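Local coordinates for protein glycosyl hydrolase (PDB 5NDX) that probably hydrolyses O-glycosidic bonds as a family 39 glycoside hydrolase, a bacterial orthologue of human alpha-L-iduronidase, at residues A[569-574]-A[598-603]. The protein carries 2 engineered substitutions. Residues are numbered along the deposited sequence; the frame is centred on the assembly and turned at random.
Engineered in segment 598-603: Glu598 (natural residue Gln).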
loop_
_atom_site.group_PDB
_atom_site.type_symbol
_atom_site.label_atom_id
_atom_site.label_comp_id
_atom_site.label_asym_id
_atom_site.label_seq_id
_atom_site.Cartn_x
_atom_site.Cartn_y
_atom_site.Cartn_z
ATOM N N VAL A 569 7.432 -16.842 -14.502
ATOM C CA VAL A 569 6.966 -16.409 -15.788
ATOM C C VAL A 569 7.830 -17.090 -16.805
ATOM O O VAL A 569 9.067 -17.054 -16.695
ATOM C CB VAL A 569 7.073 -14.901 -15.965
ATOM C CG1 VAL A 569 6.653 -14.518 -17.378
ATOM C CG2 VAL A 569 6.190 -14.199 -14.962
ATOM N N LEU A 570 7.183 -17.721 -17.778
ATOM C CA LEU A 570 7.876 -18.401 -18.866
ATOM C C LEU A 570 7.484 -17.856 -20.231
ATOM O O LEU A 570 6.453 -17.219 -20.403
ATOM C CB LEU A 570 7.593 -19.885 -18.833
ATOM C CG LEU A 570 7.964 -20.595 -17.543
ATOM C CD1 LEU A 570 6.737 -20.737 -16.704
ATOM C CD2 LEU A 570 8.468 -21.993 -17.857
ATOM N N VAL A 571 8.321 -18.160 -21.201
ATOM C CA VAL A 571 8.178 -17.672 -22.536
ATOM C C VAL A 571 8.435 -18.802 -23.516
ATOM O O VAL A 571 9.376 -19.587 -23.352
ATOM C CB VAL A 571 9.134 -16.511 -22.783
ATOM C CG1 VAL A 571 9.640 -16.461 -24.228
ATOM C CG2 VAL A 571 8.423 -15.217 -22.432
ATOM N N SER A 572 7.564 -18.859 -24.513
ATOM C CA SER A 572 7.683 -19.744 -25.659
ATOM C C SER A 572 7.819 -18.881 -26.912
ATOM O O SER A 572 7.212 -17.797 -27.037
ATOM C CB SER A 572 6.441 -20.642 -25.779
ATOM O OG SER A 572 6.364 -21.228 -27.070
ATOM N N THR A 573 8.613 -19.375 -27.851
ATOM C CA THR A 573 8.767 -18.723 -29.160
ATOM C C THR A 573 8.997 -19.806 -30.253
ATOM O O THR A 573 9.716 -20.756 -29.978
ATOM C CB THR A 573 9.919 -17.692 -29.042
ATOM O OG1 THR A 573 10.141 -17.044 -30.296
ATOM C CG2 THR A 573 11.222 -18.322 -28.512
ATOM N N ASP A 574 8.331 -19.825 -31.416
ATOM C CA ASP A 574 6.998 -19.298 -31.715
ATOM C C ASP A 574 6.049 -20.497 -31.575
ATOM O O ASP A 574 5.112 -20.652 -32.363
ATOM C CB ASP A 574 6.882 -18.794 -33.178
ATOM C CG ASP A 574 8.096 -18.001 -33.658
ATOM O OD1 ASP A 574 9.210 -18.570 -33.694
ATOM O OD2 ASP A 574 7.922 -16.828 -34.058
ATOM N N GLU A 598 10.180 -12.670 -31.018
ATOM C CA GLU A 598 9.074 -12.628 -31.969
ATOM C C GLU A 598 8.113 -13.795 -31.761
ATOM O O GLU A 598 8.534 -14.883 -31.372
ATOM C CB GLU A 598 9.589 -12.601 -33.406
ATOM C CG GLU A 598 10.151 -11.243 -33.812
ATOM C CD GLU A 598 10.239 -11.069 -35.324
ATOM O OE1 GLU A 598 9.255 -11.379 -36.054
ATOM O OE2 GLU A 598 11.304 -10.606 -35.786
ATOM N N GLY A 599 6.829 -13.539 -32.020
ATOM C CA GLY A 599 5.739 -14.497 -31.773
ATOM C C GLY A 599 5.794 -15.023 -30.341
ATOM O O GLY A 599 5.817 -16.256 -30.113
ATOM N N VAL A 600 5.906 -14.084 -29.390
ATOM C CA VAL A 600 6.088 -14.437 -27.963
ATOM C C VAL A 600 4.771 -14.994 -27.403
ATOM O O VAL A 600 3.720 -14.424 -27.600
ATOM C CB VAL A 600 6.568 -13.244 -27.098
ATOM C CG1 VAL A 600 5.568 -12.091 -27.103
ATOM C CG2 VAL A 600 6.874 -13.693 -25.666
ATOM N N ARG A 601 4.852 -16.117 -26.722
ATOM C CA ARG A 601 3.763 -16.566 -25.872
ATOM C C ARG A 601 4.266 -16.651 -24.407
ATOM O O ARG A 601 5.326 -17.242 -24.137
ATOM C CB ARG A 601 3.252 -17.923 -26.368
ATOM C CG ARG A 601 1.915 -18.334 -25.788
ATOM C CD ARG A 601 1.257 -19.503 -26.545
ATOM N NE ARG A 601 -0.115 -19.717 -26.046
ATOM C CZ ARG A 601 -1.206 -19.020 -26.410
ATOM N NH1 ARG A 601 -1.144 -18.057 -27.332
ATOM N NH2 ARG A 601 -2.394 -19.300 -25.865
ATOM N N TYR A 602 3.476 -16.084 -23.489
ATOM C CA TYR A 602 3.756 -16.048 -22.051
ATOM C C TYR A 602 2.995 -17.154 -21.346
ATOM O O TYR A 602 1.930 -17.526 -21.784
ATOM C CB TYR A 602 3.376 -14.679 -21.477
ATOM C CG TYR A 602 4.344 -13.595 -21.878
ATOM C CD1 TYR A 602 5.635 -13.548 -21.336
ATOM C CD2 TYR A 602 3.987 -12.632 -22.810
ATOM C CE1 TYR A 602 6.540 -12.562 -21.702
ATOM C CE2 TYR A 602 4.873 -11.622 -23.178
ATOM C CZ TYR A 602 6.146 -11.612 -22.634
ATOM O OH TYR A 602 7.000 -10.649 -23.025
ATOM N N ALA A 603 3.590 -17.718 -20.306
ATOM C CA ALA A 603 2.924 -18.642 -19.377
ATOM C C ALA A 603 3.327 -18.262 -17.926
ATOM O O ALA A 603 4.459 -17.824 -17.703
ATOM C CB ALA A 603 3.326 -20.084 -19.661
#
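Leu570 pairs with Ala603 and Ser572 with Arg601 as antiparallel hydrogen-bonded pairs, four backbone bonds in all, between short strand segments whose directions lie 151° apart. The bond from Leu570 N to Ala603 O is short, 2.7 Å, and nearly straight, whereas Ala603 N reaches Leu570 O from above the carbonyl plane.

Val571 and Tyr602 form the non-hydrogen-bonded pair between them, their side chains lying alongside and pointing the same way. Val571 CG2 presses close to the phenol ring, 3.3 Å from Tyr602 CE1. Val600 CG2 does two jobs: it sits over one face of that ring, nearer its edge than its centre, and it also meets Val571 CG2 at 3.9 Å. Val600 turns this methyl, the one opposite its backbone N, onto both neighbours, and the three side chains form one apolar patch. Farther along this face, Val569 CG1 approaches Tyr602 CD1 more loosely, at 4.2 Å. The opposite face of the sheet carries Leu570, Ser572, Arg601 and Ala603; the CB atoms of Leu570 and Ala603 are 4.4 Å apart, and Ser572 OG is hydrogen-bonded to Gly576 O.

Beyond the Ser572–Arg601 pair, a side chain adds a bond of its own: Thr573 OG1 donates to Glu598 O at 2.9 Å, almost in line with the carbonyl. A chi1 of 179° swings OG1 away from its own N and out to that oxygen. Glu598, an engineered residue, takes part here through its carbonyl; its carboxylate extends off from the contact.

Remote from the ligand pockets, this contact joins the two central strands of a four-stranded antiparallel sheet near the C-terminus. Strand 579-580 continues the sheet beyond 566-572, and strand 618-620 beyond 601-607. On the Val571 and Tyr602 face, strands 549-557 and 590-594 pack as in a beta sandwich, consistent with the fibronectin type III-like C-terminal domain of alpha-L-iduronidase: Tyr602 OH is hydrogen-bonded to His593 ND1, the two rings meeting nearly at right angles, while Leu554 packs against Val569 and Tyr602.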